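Local coordinates for protein archaemetzincin (Archaeoglobus fulgidus, PDB 3ZVS) that is probably a zinc-dependent metalloprotease of the M54 family, with one catalytic and one structural zinc, whose natural substrate is unknown, at residues L40-A45 and S52-R57; K71-Y74 and F80-G83; R108-K113 and N138-V143; E114-I119 and V148-E153. All blocks are in the same frame, centred on the assembly; numbering follows the deposited sequence. Where two conformers were deposited one is given.

Contact 1. Residues L40-A45 and S52-R57; sequences LKCYNA and STCILR
Cys54 and Cys42 are joined by a disulfide that ties the first turn of helix 52-58 to the residues just before strand 43-44. Reading the helix from its start, Ser52 OG and Thr53 OG1 are hydrogen-bonded to Glu84 OE1 of strand 83-85. Cys54 comes next and carries the link; its backbone N is hydrogen-bonded to the side chain of Asn51, the residue that precedes the helix. Cys54 SG stands anti to its own backbone N (chi1 -175°), which throws the sulfur outward from the helix to meet Cys42 SG at 2.0 Å. In the given conformer the torsion about that S-S bond is -85°, and the CA atoms of Cys42 and Cys54 lie 5.4 Å apart. Lys41 contributes its backbone: its O is 3.9 Å from Cys54 SG, while its amine points off elsewhere.

The bridge fastens the start of the antiparallel hairpin of strands 43-44 and 49-51 to the helix that follows it, since the second strand runs straight into helix 52-58; the backbones of Cys42 and Asn51 are hydrogen-bonded as well. One residue on from Cys54, Ile55 lies on the inner side of the disulfide. Its CG1 branch comes alongside the cysteine, 4.1 Å from Cys42 CB, and the Ile55 backbone N is 3.4 Å from Cys42 SG. The rest of that side chain is buried against Tyr50, Ile73 and Val93, the last of these on strand 91-95.

Contact 2. Residues K71-Y74 and F80-G83; sequences KDIY and FVFG
The chain turns back after strand 73-74 and passes beside it on the way to strand 83-85, the edge strand of the five-stranded sheet; Gly83, where that strand begins, borders the catalytic zinc site and lies next to Glu118. One direct hydrogen bond joins the two segments, from Val81 N to Ile73 O at 3.1 Å, nearly straight at the hydrogen (163°) but with the donor tilted 34° from the carbonyl plane. The same oxygen also receives a CA-H...O contact from Phe80 CA at 3.3 Å. A water bridges the two segments beside this bond: it accepts from Ile73 N at 3.0 Å and lies 2.8 Å from Val81 O and equally close to Asp72 OD1.

Ile73 holds its CG1 between the backbone N and the carbonyl carbon (chi1 62°), which swings that branch across to the returning segment 80-83. There CG1 meets Val81 CG2 at 3.8 Å, the two side chains nearly perpendicular, and CD1 reaches on to Gly83 CA at 3.9 Å. With an alanine here, Val81 CG2 and Gly83 CA would probably lose their apolar neighbour and a gap would open between the segments. Within residues 80-83, Phe80 CE1 sits over the rim of one face of the Phe82 ring.

Asp72 OD2 is held by Gln49 and by a salt bridge to Arg98, and Phe82 N donates to a bound malonate ion, probably from the crystallisation liquor. Ile73 is also backed by Ser52 and Ile55 of helix 52-58, Tyr74 pairs with strand 49-51, and Phe82 packs on Val140 and Val143 of helix 140-145.

Contact 3. Residues R108-K113 and N138-V143; sequences RERVVK and NSVQDV
Lys113 supplies the single hydrogen bond across this contact, from NZ to Val143 O at 3.0 Å. The donor approaches 25° from the carbonyl plane, and the C=O...N angle is 135°. NZ also donates to Lys146 O, so one amine is gripped by two backbone oxygens near the end of helix 140-145. Replacing this lysine by a methionine would probably leave both carbonyls without their charged donor and let that helix end shift.

The apolar contacts run beside it. Val143 CG1, anti to its backbone N (chi1 176°), touches the stems of both Lys113 and Arg110, 4.0 Å from Lys113 CD and 4.2 Å from Arg110 CG. The Lys113 stem and Val143 run antiparallel, side by side. All this fastens helix 140-145 to helix 104-122, the long helix that bears the zinc-binding HExxH motif.

Flat-group packing completes it: Arg110 reaches out extended, and Val140 CB sits over the centre of one guanidinium face, 3.7 Å above its plane, with CG2 3.7 Å from NH2. A salt bridge to Asp144 and a hydrogen bond to Leu99 O hold that guanidinium in place. Ser139 is the N-cap of helix 140-145, its OG taking a weak bond from Asp142 N.

Contact 4. Residues E114-I119 and V148-E153; sequences EAVHEI and VSFCRE. With ZN (zinc ion), chain D; ZN (zinc ion), chain E.
Val116 and Phe150 pack on each other, and each has a zinc ligand as its next residue, His117 for one zinc and Cys151 for the other. Val116 CG1 reaches the end of the aromatic ring, 3.6 Å from Phe150 CZ and 3.7 Å from Phe150 CE2, and the two side chains meet at a slant. CG1 gets there because it stands anti to the backbone N (chi1 170°), pointing off helix 104-122. The same methyl also lies against Val148 O at 3.8 Å.

His117 points away from residues 148-153. Its NE2 binds the catalytic zinc at 2.1 Å, His121 and His127 completing the protein ligands, and its ND1 is hydrogen-bonded to Val133 O, which fixes the ring's rotation. Glu118 is inferred to be the proton acceptor, as in the HExxH motif of metzincins. Across the contact, Cys151 SG holds the second zinc at 2.3 Å with Cys128, Cys132 and Cys154, a four-cysteine site that seems to be structural.

Cys151 also N-caps helix 152-157, while Phe150 rests on Val133. Val116 touches Ile25 of helix 12-26, and Ala115 and Ile119 pack on Leu66 of strand 65-69.

Overall arrangement
Contacts 3 and 4 share helix 104-122, where Val112 CG1 also packs on Val148 CG2: contact 3 is buried and relies on a lysine-carbonyl bond and a valine-covered guanidinium, whereas contact 4 is partly buried and almost wholly apolar, with a zinc ligand next in sequence on each segment. Contacts 1 and 2 meet through the three-stranded sheet and helix 52-58, where Ser52 N and Tyr74 O probably form a hydrogen bond. Contact 1 lies farther out, its centre about 15 Å from the chain centre, and is covalent; contact 2 combines a backbone bond, a water and isoleucine-valine packing. Contact 2 touches all the others, reaching contact 4 where Phe82 CG packs against Glu114 OE1.

Contact 1. Residues L40-A45 and S52-R57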
loop_
_atom_site.group_PDB
_atom_site.type_symbol
_atom_site.label_atom_id
_atom_site.label_comp_id
_atom_site.label_asym_id
_atom_site.label_seq_id
_atom_site.Cartn_x
_atom_site.Cartn_y
_atom_site.Cartn_z
ATOM N N LEU A 40 -9.634 -9.642 -13.178
ATOM C CA LEU A 40 -10.887 -10.300 -12.822
ATOM C C LEU A 40 -10.708 -11.697 -12.226
ATOM O O LEU A 40 -11.587 -12.164 -11.518
ATOM C CB LEU A 40 -11.834 -10.347 -14.025
ATOM C CG LEU A 40 -12.415 -8.997 -14.409
ATOM C CD1 LEU A 40 -13.086 -9.121 -15.781
ATOM C CD2 LEU A 40 -13.386 -8.450 -13.388
ATOM N N LYS A 41 -9.563 -12.344 -12.449
ATOM C CA LYS A 41 -9.258 -13.602 -11.774
ATOM C C LYS A 41 -9.364 -13.442 -10.266
ATOM O O LYS A 41 -9.630 -14.382 -9.557
ATOM C CB LYS A 41 -7.832 -14.074 -12.083
ATOM C CG LYS A 41 -7.570 -14.402 -13.550
ATOM C CD LYS A 41 -8.355 -15.626 -13.992
ATOM C CE LYS A 41 -8.110 -15.953 -15.476
ATOM N NZ LYS A 41 -6.693 -16.328 -15.744
ATOM N N CYS A 42 -9.088 -12.223 -9.799
ATOM C CA CYS A 42 -8.995 -11.948 -8.376
ATOM C C CYS A 42 -10.255 -11.296 -7.824
ATOM O O CYS A 42 -10.250 -10.830 -6.697
ATOM C CB CYS A 42 -7.787 -11.041 -8.091
ATOM S SG CYS A 42 -6.170 -11.795 -8.362
ATOM N N TYR A 43 -11.334 -11.258 -8.608
ATOM C CA TYR A 43 -12.584 -10.649 -8.205
ATOM C C TYR A 43 -13.468 -11.675 -7.568
ATOM O O TYR A 43 -13.684 -12.764 -8.138
ATOM C CB TYR A 43 -13.298 -10.017 -9.426
ATOM C CG TYR A 43 -14.685 -9.442 -9.181
ATOM C CD1 TYR A 43 -14.892 -8.282 -8.402
ATOM C CD2 TYR A 43 -15.800 -10.048 -9.738
ATOM C CE1 TYR A 43 -16.187 -7.782 -8.201
ATOM C CE2 TYR A 43 -17.090 -9.553 -9.535
ATOM C CZ TYR A 43 -17.272 -8.418 -8.765
ATOM O OH TYR A 43 -18.575 -7.969 -8.587
ATOM N N ASN A 44 -13.965 -11.362 -6.385
ATOM C CA ASN A 44 -14.950 -12.187 -5.697
ATOM C C ASN A 44 -16.291 -11.554 -5.928
ATOM O O ASN A 44 -16.634 -10.512 -5.372
ATOM C CB ASN A 44 -14.642 -12.305 -4.203
ATOM C CG ASN A 44 -15.640 -13.147 -3.458
ATOM O OD1 ASN A 44 -16.839 -13.089 -3.709
ATOM N ND2 ASN A 44 -15.146 -13.922 -2.505
ATOM N N ALA A 45 -17.065 -12.194 -6.791
ATOM C CA ALA A 45 -18.338 -11.646 -7.242
ATOM C C ALA A 45 -19.354 -11.557 -6.114
ATOM O O ALA A 45 -20.188 -10.650 -6.100
ATOM C CB ALA A 45 -18.888 -12.515 -8.356
ATOM N N SER A 52 -6.712 -9.687 -2.090
ATOM C CA SER A 52 -5.372 -9.151 -2.093
ATOM C C SER A 52 -4.260 -10.150 -2.317
ATOM O O SER A 52 -3.244 -9.837 -2.971
ATOM C CB SER A 52 -5.135 -8.409 -0.753
ATOM O OG SER A 52 -5.240 -9.275 0.369
ATOM N N THR A 53 -4.457 -11.381 -1.806
ATOM C CA THR A 53 -3.459 -12.432 -1.939
ATOM C C THR A 53 -3.318 -12.837 -3.408
ATOM O O THR A 53 -2.226 -13.039 -3.912
ATOM C CB THR A 53 -3.850 -13.635 -1.088
ATOM O OG1 THR A 53 -4.274 -13.175 0.200
ATOM C CG2 THR A 53 -2.682 -14.602 -0.926
ATOM N N CYS A 54 -4.462 -12.932 -4.066
ATOM C CA CYS A 54 -4.535 -13.166 -5.497
ATOM C C CYS A 54 -3.752 -12.078 -6.252
ATOM O O CYS A 54 -2.922 -12.393 -7.113
ATOM C CB CYS A 54 -6.011 -13.227 -5.896
ATOM S SG CYS A 54 -6.373 -13.651 -7.610
ATOM N N ILE A 55 -4.017 -10.806 -5.946
ATOM C CA ILE A 55 -3.338 -9.705 -6.621
ATOM C C ILE A 55 -1.832 -9.801 -6.429
ATOM O O ILE A 55 -1.068 -9.671 -7.381
ATOM C CB ILE A 55 -3.840 -8.359 -6.114
ATOM C CG1 ILE A 55 -5.312 -8.166 -6.517
ATOM C CG2 ILE A 55 -2.981 -7.232 -6.652
ATOM C CD1 ILE A 55 -5.961 -6.992 -5.824
ATOM N N LEU A 56 -1.396 -10.052 -5.214
ATOM C CA LEU A 56 0.045 -10.190 -4.959
ATOM C C LEU A 56 0.715 -11.222 -5.856
ATOM O O LEU A 56 1.794 -11.015 -6.376
ATOM C CB LEU A 56 0.329 -10.623 -3.519
ATOM C CG LEU A 56 0.248 -9.622 -2.411
ATOM C CD1 LEU A 56 0.673 -10.257 -1.099
ATOM C CD2 LEU A 56 1.147 -8.440 -2.723
ATOM N N ARG A 57 0.060 -12.379 -6.008
ATOM C CA ARG A 57 0.631 -13.477 -6.782
ATOM C C ARG A 57 0.900 -13.081 -8.208
ATOM O O ARG A 57 1.782 -13.624 -8.860
ATOM C CB ARG A 57 -0.333 -14.677 -6.791
ATOM C CG ARG A 57 -0.036 -15.719 -5.748
ATOM C CD ARG A 57 -0.729 -17.064 -6.083
ATOM N NE ARG A 57 -2.140 -16.890 -6.407
ATOM C CZ ARG A 57 -3.099 -16.787 -5.488
ATOM N NH1 ARG A 57 -2.804 -16.803 -4.205
ATOM N NH2 ARG A 57 -4.331 -16.613 -5.893
#

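Contact 2. Residues K71-Y74 and F80-G83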
loop_
_atom_site.group_PDB
_atom_site.type_symbol
_atom_site.label_atom_id
_atom_site.label_comp_id
_atom_site.label_asym_id
_atom_site.label_seq_id
_atom_site.Cartn_x
_atom_site.Cartn_y
_atom_site.Cartn_z
ATOM N N LYS A 71 -9.872 -0.283 -6.233
ATOM C CA LYS A 71 -10.874 -1.282 -5.895
ATOM C C LYS A 71 -10.715 -1.694 -4.434
ATOM O O LYS A 71 -9.602 -1.808 -3.922
ATOM C CB LYS A 71 -10.712 -2.539 -6.777
ATOM C CG LYS A 71 -10.886 -2.316 -8.267
ATOM C CD LYS A 71 -12.324 -2.014 -8.669
ATOM C CE LYS A 71 -12.392 -1.991 -10.191
ATOM N NZ LYS A 71 -13.807 -1.868 -10.608
ATOM N N ASP A 72 -11.837 -1.960 -3.774
ATOM C CA ASP A 72 -11.816 -2.509 -2.411
ATOM C C ASP A 72 -11.240 -3.921 -2.466
ATOM O O ASP A 72 -11.609 -4.754 -3.328
ATOM C CB ASP A 72 -13.252 -2.530 -1.849
ATOM C CG ASP A 72 -13.334 -2.660 -0.341
ATOM O OD1 ASP A 72 -12.407 -2.236 0.353
ATOM O OD2 ASP A 72 -14.387 -3.171 0.117
ATOM N N ILE A 73 -10.357 -4.215 -1.518
ATOM C CA ILE A 73 -9.752 -5.523 -1.368
ATOM C C ILE A 73 -9.960 -6.127 0.017
ATOM O O ILE A 73 -10.237 -5.445 0.994
ATOM C CB ILE A 73 -8.234 -5.494 -1.696
ATOM C CG1 ILE A 73 -7.466 -4.573 -0.732
ATOM C CG2 ILE A 73 -8.013 -4.994 -3.156
ATOM C CD1 ILE A 73 -5.972 -4.538 -0.947
ATOM N N TYR A 74 -9.868 -7.448 0.050
ATOM C CA TYR A 74 -9.964 -8.216 1.291
ATOM C C TYR A 74 -8.963 -9.369 1.227
ATOM O O TYR A 74 -8.400 -9.658 0.203
ATOM C CB TYR A 74 -11.394 -8.786 1.459
ATOM C CG TYR A 74 -11.610 -10.035 0.619
ATOM C CD1 TYR A 74 -11.820 -9.949 -0.745
ATOM C CD2 TYR A 74 -11.587 -11.297 1.188
ATOM C CE1 TYR A 74 -11.985 -11.089 -1.540
ATOM C CE2 TYR A 74 -11.733 -12.425 0.414
ATOM C CZ TYR A 74 -11.932 -12.315 -0.941
ATOM O OH TYR A 74 -12.071 -13.429 -1.743
ATOM N N PHE A 80 -12.293 -6.314 5.087
ATOM C CA PHE A 80 -11.460 -5.630 4.084
ATOM C C PHE A 80 -10.063 -5.600 4.654
ATOM O O PHE A 80 -9.863 -5.860 5.836
ATOM C CB PHE A 80 -11.959 -4.214 3.763
ATOM C CG PHE A 80 -11.734 -3.217 4.875
ATOM C CD1 PHE A 80 -10.551 -2.498 4.945
ATOM C CD2 PHE A 80 -12.713 -3.013 5.832
ATOM C CE1 PHE A 80 -10.348 -1.576 5.971
ATOM C CE2 PHE A 80 -12.517 -2.111 6.880
ATOM C CZ PHE A 80 -11.337 -1.392 6.944
ATOM N N VAL A 81 -9.093 -5.252 3.819
ATOM C CA VAL A 81 -7.745 -4.902 4.265
ATOM C C VAL A 81 -7.355 -3.637 3.500
ATOM O O VAL A 81 -7.833 -3.393 2.373
ATOM C CB VAL A 81 -6.692 -6.022 4.004
ATOM C CG1 VAL A 81 -7.008 -7.270 4.800
ATOM C CG2 VAL A 81 -6.579 -6.364 2.522
ATOM N N PHE A 82 -6.491 -2.813 4.080
ATOM C CA PHE A 82 -5.917 -1.718 3.321
ATOM C C PHE A 82 -4.864 -2.209 2.344
ATOM O O PHE A 82 -4.521 -1.536 1.368
ATOM C CB PHE A 82 -5.277 -0.683 4.236
ATOM C CG PHE A 82 -6.255 0.029 5.128
ATOM C CD1 PHE A 82 -7.190 0.915 4.603
ATOM C CD2 PHE A 82 -6.195 -0.115 6.523
ATOM C CE1 PHE A 82 -8.062 1.611 5.419
ATOM C CE2 PHE A 82 -7.088 0.553 7.325
ATOM C CZ PHE A 82 -8.034 1.424 6.777
ATOM N N GLY A 83 -4.306 -3.385 2.602
ATOM C CA GLY A 83 -3.221 -3.886 1.804
ATOM C C GLY A 83 -2.810 -5.272 2.285
ATOM O O GLY A 83 -3.349 -5.804 3.267
HETATM O O HOH W 1 -9.665 -2.152 0.600
#

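Contact 3. Residues R108-K113 and N138-V143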
loop_
_atom_site.group_PDB
_atom_site.type_symbol
_atom_site.label_atom_id
_atom_site.label_comp_id
_atom_site.label_asym_id
_atom_site.label_seq_id
_atom_site.Cartn_x
_atom_site.Cartn_y
_atom_site.Cartn_z
ATOM N N ARG A 108 -4.733 12.491 0.260
ATOM C CA ARG A 108 -3.359 12.351 -0.152
ATOM C C ARG A 108 -2.490 11.828 0.999
ATOM O O ARG A 108 -1.664 10.951 0.828
ATOM C CB ARG A 108 -2.833 13.701 -0.641
ATOM C CG ARG A 108 -1.488 13.610 -1.237
ATOM C CD ARG A 108 -0.857 14.981 -1.423
ATOM N NE ARG A 108 0.303 14.872 -2.292
ATOM C CZ ARG A 108 1.519 14.563 -1.866
ATOM N NH1 ARG A 108 1.743 14.363 -0.570
ATOM N NH2 ARG A 108 2.512 14.460 -2.756
ATOM N N GLU A 109 -2.667 12.409 2.178
ATOM C CA GLU A 109 -1.883 12.019 3.329
ATOM C C GLU A 109 -2.121 10.542 3.674
ATOM O O GLU A 109 -1.182 9.790 3.968
ATOM C CB GLU A 109 -2.284 12.912 4.493
ATOM C CG GLU A 109 -1.515 12.623 5.722
ATOM C CD GLU A 109 -1.911 13.501 6.895
ATOM O OE1 GLU A 109 -3.108 13.587 7.221
ATOM O OE2 GLU A 109 -0.985 14.046 7.531
ATOM N N ARG A 110 -3.372 10.112 3.603
ATOM C CA ARG A 110 -3.706 8.718 3.877
ATOM C C ARG A 110 -3.060 7.789 2.849
ATOM O O ARG A 110 -2.550 6.726 3.197
ATOM C CB ARG A 110 -5.201 8.517 3.795
ATOM C CG ARG A 110 -5.968 9.148 4.953
ATOM C CD ARG A 110 -7.444 9.073 4.717
ATOM N NE ARG A 110 -8.199 9.521 5.882
ATOM C CZ ARG A 110 -9.520 9.452 5.983
ATOM N NH1 ARG A 110 -10.260 9.012 4.979
ATOM N NH2 ARG A 110 -10.114 9.851 7.093
ATOM N N VAL A 111 -3.105 8.173 1.581
ATOM C CA VAL A 111 -2.502 7.349 0.547
ATOM C C VAL A 111 -1.008 7.140 0.800
ATOM O O VAL A 111 -0.487 6.024 0.702
ATOM C CB VAL A 111 -2.747 7.963 -0.838
ATOM C CG1 VAL A 111 -1.912 7.262 -1.888
ATOM C CG2 VAL A 111 -4.211 7.899 -1.188
ATOM N N VAL A 112 -0.285 8.230 1.082
ATOM C CA VAL A 112 1.140 8.114 1.334
ATOM C C VAL A 112 1.393 7.237 2.579
ATOM O O VAL A 112 2.243 6.322 2.531
ATOM C CB VAL A 112 1.824 9.480 1.462
ATOM C CG1 VAL A 112 3.283 9.292 1.767
ATOM C CG2 VAL A 112 1.625 10.294 0.189
ATOM N N LYS A 113 0.681 7.496 3.680
ATOM C CA LYS A 113 0.858 6.698 4.905
ATOM C C LYS A 113 0.711 5.210 4.630
ATOM O O LYS A 113 1.527 4.406 5.055
ATOM C CB LYS A 113 -0.158 7.093 5.986
ATOM C CG LYS A 113 0.096 8.406 6.678
ATOM C CD LYS A 113 -0.995 8.690 7.681
ATOM C CE LYS A 113 -0.703 9.997 8.423
ATOM N NZ LYS A 113 -1.866 10.316 9.264
ATOM N N ASN A 138 -6.904 -0.099 12.317
ATOM C CA ASN A 138 -8.140 -0.844 12.161
ATOM C C ASN A 138 -9.088 -0.154 11.210
ATOM O O ASN A 138 -9.839 -0.815 10.500
ATOM C CB ASN A 138 -8.828 -1.024 13.527
ATOM C CG ASN A 138 -9.815 -2.145 13.501
ATOM O OD1 ASN A 138 -9.485 -3.235 13.049
ATOM N ND2 ASN A 138 -11.044 -1.875 13.901
ATOM N N SER A 139 -9.068 1.165 11.253
ATOM C CA SER A 139 -9.976 2.024 10.489
ATOM C C SER A 139 -9.190 3.221 9.993
ATOM O O SER A 139 -8.053 3.463 10.431
ATOM C CB SER A 139 -11.067 2.559 11.406
ATOM O OG SER A 139 -10.474 3.439 12.336
ATOM N N VAL A 140 -9.785 4.019 9.097
ATOM C CA VAL A 140 -9.138 5.272 8.684
ATOM C C VAL A 140 -8.940 6.305 9.800
ATOM O O VAL A 140 -8.049 7.108 9.716
ATOM C CB VAL A 140 -9.845 5.990 7.491
ATOM C CG1 VAL A 140 -9.774 5.152 6.299
ATOM C CG2 VAL A 140 -11.275 6.371 7.818
ATOM N N GLN A 141 -9.764 6.268 10.851
ATOM C CA GLN A 141 -9.520 7.114 12.013
ATOM C C GLN A 141 -8.160 6.742 12.616
ATOM O O GLN A 141 -7.395 7.607 13.053
ATOM C CB GLN A 141 -10.632 6.958 13.054
ATOM C CG GLN A 141 -11.989 7.610 12.650
ATOM C CD GLN A 141 -12.793 6.854 11.565
ATOM O OE1 GLN A 141 -12.641 5.647 11.365
ATOM N NE2 GLN A 141 -13.676 7.578 10.886
ATOM N N ASP A 142 -7.845 5.447 12.627
ATOM C CA ASP A 142 -6.529 5.035 13.110
ATOM C C ASP A 142 -5.431 5.530 12.166
ATOM O O ASP A 142 -4.372 5.958 12.588
ATOM C CB ASP A 142 -6.412 3.515 13.265
ATOM C CG ASP A 142 -7.207 2.951 14.411
ATOM O OD1 ASP A 142 -7.583 3.673 15.375
ATOM O OD2 ASP A 142 -7.433 1.735 14.369
ATOM N N VAL A 143 -5.665 5.409 10.858
ATOM C CA VAL A 143 -4.676 5.890 9.902
ATOM C C VAL A 143 -4.359 7.371 10.171
ATOM O O VAL A 143 -3.199 7.800 10.165
ATOM C CB VAL A 143 -5.175 5.700 8.430
ATOM C CG1 VAL A 143 -4.190 6.293 7.439
ATOM C CG2 VAL A 143 -5.379 4.207 8.127
#

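Contact 4. Residues E114-I119 and V148-E153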
loop_
_atom_site.group_PDB
_atom_site.type_symbol
_atom_site.label_atom_id
_atom_site.label_comp_id
_atom_site.label_asym_id
_atom_site.label_seq_id
_atom_site.Cartn_x
_atom_site.Cartn_y
_atom_site.Cartn_z
ATOM N N GLU A 114 -0.351 4.856 3.925
ATOM C CA GLU A 114 -0.653 3.454 3.753
ATOM C C GLU A 114 0.281 2.782 2.745
ATOM O O GLU A 114 0.623 1.599 2.890
ATOM C CB GLU A 114 -2.135 3.288 3.407
ATOM C CG GLU A 114 -3.042 3.752 4.559
ATOM C CD GLU A 114 -2.820 2.960 5.800
ATOM O OE1 GLU A 114 -3.433 1.888 5.886
ATOM O OE2 GLU A 114 -2.013 3.336 6.671
ATOM N N ALA A 115 0.736 3.520 1.732
ATOM C CA ALA A 115 1.783 2.991 0.851
ATOM C C ALA A 115 3.097 2.744 1.602
ATOM O O ALA A 115 3.719 1.707 1.444
ATOM C CB ALA A 115 2.039 3.954 -0.331
ATOM N N VAL A 116 3.514 3.712 2.409
ATOM C CA VAL A 116 4.714 3.588 3.207
ATOM C C VAL A 116 4.612 2.384 4.132
ATOM O O VAL A 116 5.566 1.611 4.267
ATOM C CB VAL A 116 4.951 4.880 3.972
ATOM C CG1 VAL A 116 6.068 4.716 5.017
ATOM C CG2 VAL A 116 5.364 6.004 3.004
ATOM N N HIS A 117 3.448 2.207 4.751
ATOM C CA HIS A 117 3.190 1.056 5.633
ATOM C C HIS A 117 3.432 -0.274 4.900
ATOM O O HIS A 117 4.106 -1.174 5.369
ATOM C CB HIS A 117 1.752 1.151 6.135
ATOM C CG HIS A 117 1.363 0.051 7.061
ATOM N ND1 HIS A 117 1.445 0.173 8.436
ATOM C CD2 HIS A 117 0.914 -1.212 6.825
ATOM C CE1 HIS A 117 1.030 -0.954 9.002
ATOM N NE2 HIS A 117 0.697 -1.807 8.045
ATOM N N GLU A 118 2.832 -0.407 3.718
ATOM C CA GLU A 118 2.982 -1.642 2.961
ATOM C C GLU A 118 4.439 -1.892 2.571
ATOM O O GLU A 118 4.945 -2.996 2.656
ATOM C CB GLU A 118 2.094 -1.607 1.704
ATOM C CG GLU A 118 0.606 -1.661 2.003
ATOM C CD GLU A 118 0.216 -2.781 2.925
ATOM O OE1 GLU A 118 0.731 -3.919 2.760
ATOM O OE2 GLU A 118 -0.591 -2.554 3.839
ATOM N N ILE A 119 5.111 -0.871 2.098
ATOM C CA ILE A 119 6.497 -1.024 1.679
ATOM C C ILE A 119 7.362 -1.374 2.903
ATOM O O ILE A 119 8.250 -2.192 2.812
ATOM C CB ILE A 119 6.999 0.245 0.931
ATOM C CG1 ILE A 119 6.309 0.375 -0.420
ATOM C CG2 ILE A 119 8.499 0.216 0.721
ATOM C CD1 ILE A 119 6.373 1.787 -0.959
ATOM N N VAL A 148 3.189 9.582 9.238
ATOM C CA VAL A 148 3.705 9.049 7.988
ATOM C C VAL A 148 5.137 8.518 8.107
ATOM O O VAL A 148 5.612 7.799 7.235
ATOM C CB VAL A 148 3.609 10.132 6.855
ATOM C CG1 VAL A 148 4.646 11.244 7.095
ATOM C CG2 VAL A 148 3.812 9.512 5.476
ATOM N N SER A 149 5.815 8.882 9.194
ATOM C CA SER A 149 7.219 8.562 9.351
ATOM C C SER A 149 7.415 7.294 10.172
ATOM O O SER A 149 6.606 6.908 11.037
ATOM C CB SER A 149 7.936 9.702 10.066
ATOM O OG SER A 149 7.213 10.028 11.217
ATOM N N PHE A 150 8.519 6.637 9.887
ATOM C CA PHE A 150 8.956 5.506 10.714
ATOM C C PHE A 150 9.510 6.033 12.015
ATOM O O PHE A 150 10.231 7.040 12.032
ATOM C CB PHE A 150 10.049 4.708 10.012
ATOM C CG PHE A 150 9.578 4.027 8.757
ATOM C CD1 PHE A 150 8.833 2.861 8.823
ATOM C CD2 PHE A 150 9.869 4.566 7.520
ATOM C CE1 PHE A 150 8.380 2.235 7.678
ATOM C CE2 PHE A 150 9.426 3.930 6.363
ATOM C CZ PHE A 150 8.680 2.780 6.446
ATOM N N CYS A 151 9.189 5.340 13.096
ATOM C CA CYS A 151 9.819 5.613 14.388
ATOM C C CYS A 151 11.302 5.297 14.311
ATOM O O CYS A 151 11.787 4.662 13.371
ATOM C CB CYS A 151 9.152 4.825 15.529
ATOM S SG CYS A 151 9.551 3.053 15.553
ATOM N N ARG A 152 12.034 5.746 15.323
ATOM C CA ARG A 152 13.478 5.538 15.326
ATOM C C ARG A 152 13.856 4.062 15.322
ATOM O O ARG A 152 14.840 3.663 14.729
ATOM C CB ARG A 152 14.145 6.248 16.531
ATOM C CG ARG A 152 13.957 7.739 16.528
ATOM C CD ARG A 152 14.698 8.431 17.692
ATOM N NE ARG A 152 14.052 8.230 18.986
ATOM C CZ ARG A 152 14.511 7.472 19.981
ATOM N NH1 ARG A 152 15.620 6.788 19.856
ATOM N NH2 ARG A 152 13.805 7.382 21.116
ATOM N N GLU A 153 13.052 3.222 15.965
ATOM C CA GLU A 153 13.319 1.803 15.951
ATOM C C GLU A 153 13.178 1.222 14.548
ATOM O O GLU A 153 14.034 0.481 14.090
ATOM C CB GLU A 153 12.425 1.052 16.927
ATOM C CG GLU A 153 12.795 1.371 18.366
ATOM C CD GLU A 153 12.119 0.451 19.333
ATOM O OE1 GLU A 153 10.932 0.099 19.106
ATOM O OE2 GLU A 153 12.771 0.064 20.339
HETATM ZN ZN ZN D . 0.374 -3.850 8.207
HETATM ZN ZN ZN E . 8.063 1.726 14.365
#